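Local coordinates for arginine 3rd transport system periplasmic binding protein (Legionella pneumophila subsp. pneumophila str. Philadelphia 1, PDB 3KZG) that probably binds arginine in the periplasm and delivers it to an uptake system in the inner membrane, as a member of solute-binding protein family 3, at residues I51-F56 with V115-P120; T119-Q124 with L156-A161. One frame throughout, in Å; residues are numbered along the deposited sequence.

Overall arrangement
From the N terminus the chain first builds a lobe around strand 4-13, and residues 51-56 form the turn that leads from strand 44-50 into helix 55-60. After crossing into the second lobe it reaches 115-120, at the end of strand 112-116, where contact 1 closes a loop of 58 residues and joins the two lobes. Contact 2 starts on the same piece of chain, with Thr-119 and Pro-120 in common, and closes a second loop of 31 residues at 156-161. The loops follow one another, without nesting or crossing. Contact 2 ties helix 121-127 to strand 154-158, the sheet neighbour of strand 112-116; Val-115 packs on Tyr-121 between them, with contact centres about 11 Å apart.

Contact 1 of 2, residues I51-F56 with V115-P120; sequences IFDDLF and VRKGTP
Phe-52 lies against the extended side chain of Arg-116, ring and guanidinium planes 25° apart. Arg-116 CD sits over one face of the ring, while Phe-52 CB, 3.4 Å from Arg-116 NE, rests near the rim of one guanidinium face. With CG anti to the backbone N (chi1 -172°), the ring is carried across to the 116-119 turn: its edge meets Lys-117 O, 3.3 Å from Phe-52 CD2, and Thr-119 CG2 approaches Phe-52 CE2 at 3.5 Å. A water at the guanidinium edge accepts from both Phe-52 N and Arg-116 NH2.

A second water accepts a hydrogen bond from Asp-53 N and donates one to Lys-117 O. The Asp-53 carboxylate slants across the extended lysine, its OD1 against the methylenes, 3.0 Å from Lys-117 CE but 3.7 Å from Lys-117 NZ, a long salt bridge. Further on, Phe-56 CZ touches Gly-118 O at 3.6 Å; that oxygen accepts a hydrogen bond from Arg-77.

Gly-118 is the third residue of a type II turn whose Arg-116 O receives both Thr-119 N and Thr-119 OG1; having no side chain, it admits Phe-52 and Asp-53 close to its backbone. No direct hydrogen bond crosses. The contact bridges the two lobes of the periplasmic binding protein fold, whose ligand cleft lies between them.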
ATOM      1  N   ILE A  51       8.369  28.189  28.406  1.00 27.03           N
ATOM      2  CA  ILE A  51       6.980  28.563  28.249  1.00 26.75           C
ATOM      3  C   ILE A  51       6.969  28.976  26.775  1.00 26.00           C
ATOM      4  O   ILE A  51       7.859  29.700  26.331  1.00 25.03           O
ATOM      5  CB  ILE A  51       6.622  29.762  29.141  1.00 27.52           C
ATOM      6  CG1 ILE A  51       6.659  29.341  30.610  1.00 28.56           C
ATOM      7  CG2 ILE A  51       5.248  30.299  28.776  1.00 26.25           C
ATOM      8  CD1 ILE A  51       6.298  30.453  31.566  1.00 29.35           C
ATOM      9  N   PHE A  52       5.979  28.503  26.024  1.00 24.60           N
ATOM     10  CA  PHE A  52       5.879  28.788  24.591  1.00 23.84           C
ATOM     11  C   PHE A  52       6.470  30.120  24.107  1.00 25.08           C
ATOM     12  O   PHE A  52       7.368  30.136  23.259  1.00 23.86           O
ATOM     13  CB  PHE A  52       4.418  28.699  24.130  1.00 22.48           C
ATOM     14  CG  PHE A  52       4.251  28.791  22.635  1.00 21.18           C
ATOM     15  CD1 PHE A  52       4.595  27.716  21.817  1.00 22.55           C
ATOM     16  CD2 PHE A  52       3.799  29.964  22.042  1.00 21.61           C
ATOM     17  CE1 PHE A  52       4.497  27.811  20.426  1.00 21.04           C
ATOM     18  CE2 PHE A  52       3.697  30.075  20.654  1.00 22.05           C
ATOM     19  CZ  PHE A  52       4.049  28.993  19.843  1.00 23.18           C
ATOM     20  N   ASP A  53       5.965  31.232  24.635  1.00 25.57           N
ATOM     21  CA  ASP A  53       6.435  32.552  24.217  1.00 27.76           C
ATOM     22  C   ASP A  53       7.935  32.810  24.418  1.00 27.06           C
ATOM     23  O   ASP A  53       8.515  33.642  23.723  1.00 26.35           O
ATOM     24  CB  ASP A  53       5.640  33.642  24.934  1.00 31.99           C
ATOM     25  CG  ASP A  53       5.700  34.969  24.209  1.00 35.39           C
ATOM     26  OD1 ASP A  53       5.422  36.011  24.838  1.00 37.62           O
ATOM     27  OD2 ASP A  53       6.018  34.962  22.999  1.00 37.21           O
ATOM     28  N   ASP A  54       8.561  32.110  25.360  1.00 25.16           N
ATOM     29  CA  ASP A  54       9.985  32.311  25.603  1.00 26.17           C
ATOM     30  C   ASP A  54      10.874  31.572  24.603  1.00 25.95           C
ATOM     31  O   ASP A  54      12.082  31.812  24.549  1.00 26.51           O
ATOM     32  CB  ASP A  54      10.370  31.877  27.024  1.00 25.67           C
ATOM     33  CG  ASP A  54       9.832  32.818  28.097  1.00 27.29           C
ATOM     34  OD1 ASP A  54       9.608  34.012  27.802  1.00 27.55           O
ATOM     35  OD2 ASP A  54       9.653  32.359  29.244  1.00 28.33           O
ATOM     36  N   LEU A  55      10.280  30.681  23.815  1.00 24.59           N
ATOM     37  CA  LEU A  55      11.033  29.901  22.837  1.00 23.49           C
ATOM     38  C   LEU A  55      11.750  30.765  21.808  1.00 23.79           C
ATOM     39  O   LEU A  55      12.878  30.469  21.413  1.00 22.45           O
ATOM     40  CB  LEU A  55      10.105  28.911  22.119  1.00 23.19           C
ATOM     41  CG  LEU A  55       9.656  27.686  22.920  1.00 22.29           C
ATOM     42  CD1 LEU A  55       8.619  26.903  22.128  1.00 20.87           C
ATOM     43  CD2 LEU A  55      10.873  26.811  23.245  1.00 19.56           C
ATOM     44  N   PHE A  56      11.087  31.833  21.379  1.00 24.95           N
ATOM     45  CA  PHE A  56      11.646  32.741  20.389  1.00 27.02           C
ATOM     46  C   PHE A  56      12.961  33.383  20.854  1.00 28.75           C
ATOM     47  O   PHE A  56      13.973  33.313  20.152  1.00 28.10           O
ATOM     48  CB  PHE A  56      10.602  33.798  20.034  1.00 26.63           C
ATOM     49  CG  PHE A  56       9.300  33.211  19.546  1.00 28.85           C
ATOM     50  CD1 PHE A  56       9.216  32.621  18.291  1.00 28.16           C
ATOM     51  CD2 PHE A  56       8.171  33.200  20.366  1.00 27.50           C
ATOM     52  CE1 PHE A  56       8.035  32.024  17.855  1.00 27.28           C
ATOM     53  CE2 PHE A  56       6.983  32.604  19.938  1.00 27.69           C
ATOM     54  CZ  PHE A  56       6.917  32.015  18.682  1.00 27.95           C
ATOM     55  N   VAL A 115      -6.424  32.956  23.786  1.00 19.07           N
ATOM     56  CA  VAL A 115      -5.399  32.563  22.827  1.00 19.41           C
ATOM     57  C   VAL A 115      -4.054  32.387  23.529  1.00 19.05           C
ATOM     58  O   VAL A 115      -3.786  33.045  24.533  1.00 19.57           O
ATOM     59  CB  VAL A 115      -5.272  33.625  21.701  1.00 21.61           C
ATOM     60  CG1 VAL A 115      -3.921  33.530  21.033  1.00 22.35           C
ATOM     61  CG2 VAL A 115      -6.382  33.422  20.670  1.00 19.83           C
ATOM     62  N   ARG A 116      -3.219  31.494  23.004  1.00 17.89           N
ATOM     63  CA  ARG A 116      -1.902  31.235  23.580  1.00 17.12           C
ATOM     64  C   ARG A 116      -0.928  32.310  23.097  1.00 18.95           C
ATOM     65  O   ARG A 116      -0.666  32.430  21.899  1.00 18.76           O
ATOM     66  CB  ARG A 116      -1.400  29.855  23.145  1.00 17.62           C
ATOM     67  CG  ARG A 116      -0.156  29.353  23.873  1.00 18.23           C
ATOM     68  CD  ARG A 116       0.354  28.073  23.226  1.00 17.91           C
ATOM     69  NE  ARG A 116       1.327  27.367  24.053  1.00 16.72           N
ATOM     70  CZ  ARG A 116       1.982  26.274  23.674  1.00 17.01           C
ATOM     71  NH1 ARG A 116       1.776  25.755  22.467  1.00 19.44           N
ATOM     72  NH2 ARG A 116       2.827  25.685  24.510  1.00 17.59           N
ATOM     73  N   LYS A 117      -0.392  33.088  24.032  1.00 18.45           N
ATOM     74  CA  LYS A 117       0.543  34.159  23.695  1.00 18.52           C
ATOM     75  C   LYS A 117       1.731  33.652  22.876  1.00 16.97           C
ATOM     76  O   LYS A 117       2.394  32.699  23.264  1.00 16.67           O
ATOM     77  CB  LYS A 117       1.055  34.838  24.970  1.00 20.00           C
ATOM     78  CG  LYS A 117       1.965  36.034  24.696  1.00 24.04           C
ATOM     79  CD  LYS A 117       2.471  36.682  25.978  1.00 26.51           C
ATOM     80  CE  LYS A 117       3.290  37.929  25.662  1.00 29.66           C
ATOM     81  NZ  LYS A 117       3.817  38.602  26.887  1.00 31.58           N
ATOM     82  N   GLY A 118       2.000  34.309  21.750  1.00 17.37           N
ATOM     83  CA  GLY A 118       3.110  33.902  20.901  1.00 18.40           C
ATOM     84  C   GLY A 118       2.665  33.249  19.600  1.00 20.59           C
ATOM     85  O   GLY A 118       3.449  33.143  18.659  1.00 19.16           O
ATOM     86  N   THR A 119       1.410  32.804  19.545  1.00 20.96           N
ATOM     87  CA  THR A 119       0.881  32.173  18.338  1.00 20.63           C
ATOM     88  C   THR A 119       0.227  33.224  17.453  1.00 20.00           C
ATOM     89  O   THR A 119       0.013  34.359  17.874  1.00 20.82           O
ATOM     90  CB  THR A 119      -0.204  31.108  18.655  1.00 21.98           C
ATOM     91  OG1 THR A 119      -1.356  31.749  19.219  1.00 22.70           O
ATOM     92  CG2 THR A 119       0.326  30.064  19.613  1.00 22.37           C
ATOM     93  N   PRO A 120      -0.095  32.858  16.204  1.00 19.58           N
ATOM     94  CA  PRO A 120      -0.732  33.805  15.288  1.00 18.52           C
ATOM     95  C   PRO A 120      -2.250  33.777  15.454  1.00 17.74           C
ATOM     96  O   PRO A 120      -2.982  34.360  14.654  1.00 17.12           O
ATOM     97  CB  PRO A 120      -0.290  33.297  13.925  1.00 20.12           C
ATOM     98  CG  PRO A 120      -0.327  31.814  14.122  1.00 20.47           C
ATOM     99  CD  PRO A 120       0.319  31.636  15.490  1.00 20.38           C
TER
HETATM  100  O   HOH W   1       4.108  26.272  27.369  1.00  7.20           O
HETATM  101  O   HOH W   2       3.189  31.658  25.648  1.00 16.56           O

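Contact 2 of 2, residues T119-Q124 with L156-A161; sequences TPYARQ and LMDYEA
Tyr-121 turns the edge of its ring to Asp-158, whose OD1 lies near the ring plane, while the two flat groups themselves are steeply inclined, ring and carboxylate planes 66° apart. Along the way the ring slants past the end of strand 154-158, meeting it neither squarely by face nor by edge: Tyr-121 CD2 is 3.7 Å from Leu-156 O, and Tyr-121 CE2 is 3.8 Å from the carbonyl carbon of Met-157, a selenomethionine here.

The link that crosses is the hydrogen bond from Tyr-121 OH to Asp-158 OD1, short at 2.5 Å. The hydroxyl reaches OD1 from above the carboxylate, 35° out of its plane. On the tyrosine, CG stands opposite the carbonyl carbon (chi1 -63°), which sends the ring off the first turn of helix 121-127 and over the strand.

At the root of the tyrosine, Leu-156 CD2 packs 4.2 Å from Tyr-121 CB and meets the Gln-124 amide, 3.6 Å from Gln-124 NE2, where the extended glutamine crosses the leucine at about a right angle. Gln-124 OE1 accepts from Ser-92 of the neighbouring strand 91-97, and NE2 is hydrogen-bonded outside the contact as well.

Asp-158 OD2 also has a partner, Asn-13 of the first lobe, and a weaker one in Ser-70. A buried carboxylate with donors at both oxygens is consistent with an ionised group, and the phenol would then be polarised by it; Tyr-121 thus holds one oxygen while the other reaches the opposing lobe.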
ATOM      1  N   THR A 119       1.410  32.804  19.545  1.00 20.96           N
ATOM      2  CA  THR A 119       0.881  32.173  18.338  1.00 20.63           C
ATOM      3  C   THR A 119       0.227  33.224  17.453  1.00 20.00           C
ATOM      4  O   THR A 119       0.013  34.359  17.874  1.00 20.82           O
ATOM      5  CB  THR A 119      -0.204  31.108  18.655  1.00 21.98           C
ATOM      6  OG1 THR A 119      -1.356  31.749  19.219  1.00 22.70           O
ATOM      7  CG2 THR A 119       0.326  30.064  19.613  1.00 22.37           C
ATOM      8  N   PRO A 120      -0.095  32.858  16.204  1.00 19.58           N
ATOM      9  CA  PRO A 120      -0.732  33.805  15.288  1.00 18.52           C
ATOM     10  C   PRO A 120      -2.250  33.777  15.454  1.00 17.74           C
ATOM     11  O   PRO A 120      -2.982  34.360  14.654  1.00 17.12           O
ATOM     12  CB  PRO A 120      -0.290  33.297  13.925  1.00 20.12           C
ATOM     13  CG  PRO A 120      -0.327  31.814  14.122  1.00 20.47           C
ATOM     14  CD  PRO A 120       0.319  31.636  15.490  1.00 20.38           C
ATOM     15  N   TYR A 121      -2.716  33.112  16.509  1.00 17.89           N
ATOM     16  CA  TYR A 121      -4.150  32.983  16.748  1.00 17.94           C
ATOM     17  C   TYR A 121      -4.897  34.269  17.103  1.00 18.86           C
ATOM     18  O   TYR A 121      -6.060  34.442  16.722  1.00 18.82           O
ATOM     19  CB  TYR A 121      -4.401  31.892  17.792  1.00 19.91           C
ATOM     20  CG  TYR A 121      -3.937  30.523  17.322  1.00 20.74           C
ATOM     21  CD1 TYR A 121      -4.077  30.144  15.980  1.00 20.86           C
ATOM     22  CD2 TYR A 121      -3.384  29.600  18.209  1.00 20.41           C
ATOM     23  CE1 TYR A 121      -3.679  28.886  15.538  1.00 20.87           C
ATOM     24  CE2 TYR A 121      -2.983  28.334  17.774  1.00 20.93           C
ATOM     25  CZ  TYR A 121      -3.136  27.987  16.436  1.00 19.30           C
ATOM     26  OH  TYR A 121      -2.743  26.751  15.990  1.00 21.87           O
ATOM     27  N   ALA A 122      -4.243  35.176  17.819  1.00 18.30           N
ATOM     28  CA  ALA A 122      -4.883  36.438  18.158  1.00 20.81           C
ATOM     29  C   ALA A 122      -5.193  37.143  16.843  1.00 22.44           C
ATOM     30  O   ALA A 122      -6.285  37.686  16.644  1.00 22.46           O
ATOM     31  CB  ALA A 122      -3.945  37.299  18.998  1.00 21.27           C
ATOM     32  N   ARG A 123      -4.215  37.130  15.944  1.00 23.28           N
ATOM     33  CA  ARG A 123      -4.369  37.765  14.644  1.00 23.59           C
ATOM     34  C   ARG A 123      -5.481  37.106  13.833  1.00 21.53           C
ATOM     35  O   ARG A 123      -6.238  37.786  13.140  1.00 22.40           O
ATOM     36  CB  ARG A 123      -3.045  37.700  13.877  1.00 28.06           C
ATOM     37  CG  ARG A 123      -3.071  38.405  12.533  1.00 34.41           C
ATOM     38  CD  ARG A 123      -1.692  38.404  11.889  1.00 40.11           C
ATOM     39  NE  ARG A 123      -0.717  39.146  12.683  1.00 45.34           N
ATOM     40  CZ  ARG A 123      -0.776  40.455  12.918  1.00 48.05           C
ATOM     41  NH1 ARG A 123      -1.769  41.183  12.419  1.00 48.91           N
ATOM     42  NH2 ARG A 123       0.162  41.041  13.651  1.00 49.07           N
ATOM     43  N   GLN A 124      -5.593  35.785  13.929  1.00 20.85           N
ATOM     44  CA  GLN A 124      -6.628  35.063  13.194  1.00 20.62           C
ATOM     45  C   GLN A 124      -8.015  35.465  13.686  1.00 21.19           C
ATOM     46  O   GLN A 124      -8.926  35.702  12.893  1.00 20.07           O
ATOM     47  CB  GLN A 124      -6.460  33.556  13.364  1.00 21.89           C
ATOM     48  CG  GLN A 124      -7.341  32.754  12.423  1.00 23.35           C
ATOM     49  CD  GLN A 124      -7.470  31.305  12.829  1.00 23.43           C
ATOM     50  OE1 GLN A 124      -6.482  30.641  13.135  1.00 23.99           O
ATOM     51  NE2 GLN A 124      -8.699  30.801  12.827  1.00 26.45           N
ATOM     52  N   LEU A 156      -9.225  29.590  20.947  1.00 19.19           N
ATOM     53  CA  LEU A 156      -8.782  29.197  19.614  1.00 18.23           C
ATOM     54  C   LEU A 156      -7.376  28.655  19.832  1.00 17.72           C
ATOM     55  O   LEU A 156      -6.485  29.387  20.267  1.00 17.53           O
ATOM     56  CB  LEU A 156      -8.753  30.408  18.662  1.00 18.08           C
ATOM     57  CG  LEU A 156      -8.280  30.123  17.227  1.00 19.75           C
ATOM     58  CD1 LEU A 156      -9.130  29.021  16.606  1.00 17.43           C
ATOM     59  CD2 LEU A 156      -8.368  31.391  16.391  1.00 18.41           C
HETATM   60  N   MSE A 157      -7.197  27.363  19.562  1.00 19.42           N
HETATM   61  CA  MSE A 157      -5.918  26.683  19.739  1.00 20.43           C
HETATM   62  C   MSE A 157      -5.660  25.712  18.589  1.00 18.66           C
HETATM   63  O   MSE A 157      -6.444  25.643  17.647  1.00 19.48           O
HETATM   64  CB  MSE A 157      -5.913  25.922  21.075  1.00 24.49           C
HETATM   65  CG  MSE A 157      -6.976  24.826  21.205  1.00 30.64           C
HETATM   66 SE   MSE A 157      -7.049  23.973  22.965  1.00 41.37          SE
HETATM   67  CE  MSE A 157      -7.764  25.470  24.003  1.00 34.82           C
ATOM     68  N   ASP A 158      -4.556  24.976  18.667  1.00 17.38           N
ATOM     69  CA  ASP A 158      -4.219  23.998  17.638  1.00 16.32           C
ATOM     70  C   ASP A 158      -5.350  22.966  17.538  1.00 17.09           C
ATOM     71  O   ASP A 158      -5.920  22.553  18.555  1.00 18.90           O
ATOM     72  CB  ASP A 158      -2.908  23.275  17.980  1.00 16.60           C
ATOM     73  CG  ASP A 158      -1.735  24.229  18.188  1.00 19.20           C
ATOM     74  OD1 ASP A 158      -1.436  25.035  17.282  1.00 19.31           O
ATOM     75  OD2 ASP A 158      -1.099  24.163  19.261  1.00 19.65           O
ATOM     76  N   TYR A 159      -5.666  22.553  16.316  1.00 15.57           N
ATOM     77  CA  TYR A 159      -6.715  21.569  16.076  1.00 14.72           C
ATOM     78  C   TYR A 159      -6.495  20.250  16.830  1.00 14.89           C
ATOM     79  O   TYR A 159      -7.408  19.766  17.504  1.00 13.92           O
ATOM     80  CB  TYR A 159      -6.839  21.291  14.574  1.00 18.26           C
ATOM     81  CG  TYR A 159      -7.776  20.149  14.245  1.00 20.58           C
ATOM     82  CD1 TYR A 159      -9.144  20.251  14.501  1.00 21.19           C
ATOM     83  CD2 TYR A 159      -7.289  18.954  13.717  1.00 20.14           C
ATOM     84  CE1 TYR A 159     -10.009  19.190  14.245  1.00 24.25           C
ATOM     85  CE2 TYR A 159      -8.145  17.881  13.456  1.00 23.42           C
ATOM     86  CZ  TYR A 159      -9.503  18.008  13.724  1.00 24.42           C
ATOM     87  OH  TYR A 159     -10.354  16.955  13.488  1.00 26.42           O
ATOM     88  N   GLU A 160      -5.298  19.668  16.722  1.00 13.61           N
ATOM     89  CA  GLU A 160      -5.022  18.407  17.410  1.00 15.24           C
ATOM     90  C   GLU A 160      -5.010  18.579  18.929  1.00 15.54           C
ATOM     91  O   GLU A 160      -5.241  17.617  19.667  1.00 14.82           O
ATOM     92  CB  GLU A 160      -3.685  17.797  16.970  1.00 15.72           C
ATOM     93  CG  GLU A 160      -3.631  17.275  15.536  1.00 18.23           C
ATOM     94  CD  GLU A 160      -4.729  16.279  15.207  1.00 19.80           C
ATOM     95  OE1 GLU A 160      -5.237  15.608  16.127  1.00 21.94           O
ATOM     96  OE2 GLU A 160      -5.078  16.161  14.015  1.00 20.99           O
ATOM     97  N   ALA A 161      -4.720  19.791  19.395  1.00 15.53           N
ATOM     98  CA  ALA A 161      -4.711  20.068  20.831  1.00 16.89           C
ATOM     99  C   ALA A 161      -6.158  20.132  21.309  1.00 16.98           C
ATOM    100  O   ALA A 161      -6.485  19.661  22.396  1.00 17.60           O
ATOM    101  CB  ALA A 161      -4.008  21.401  21.121  1.00 14.80           C
TER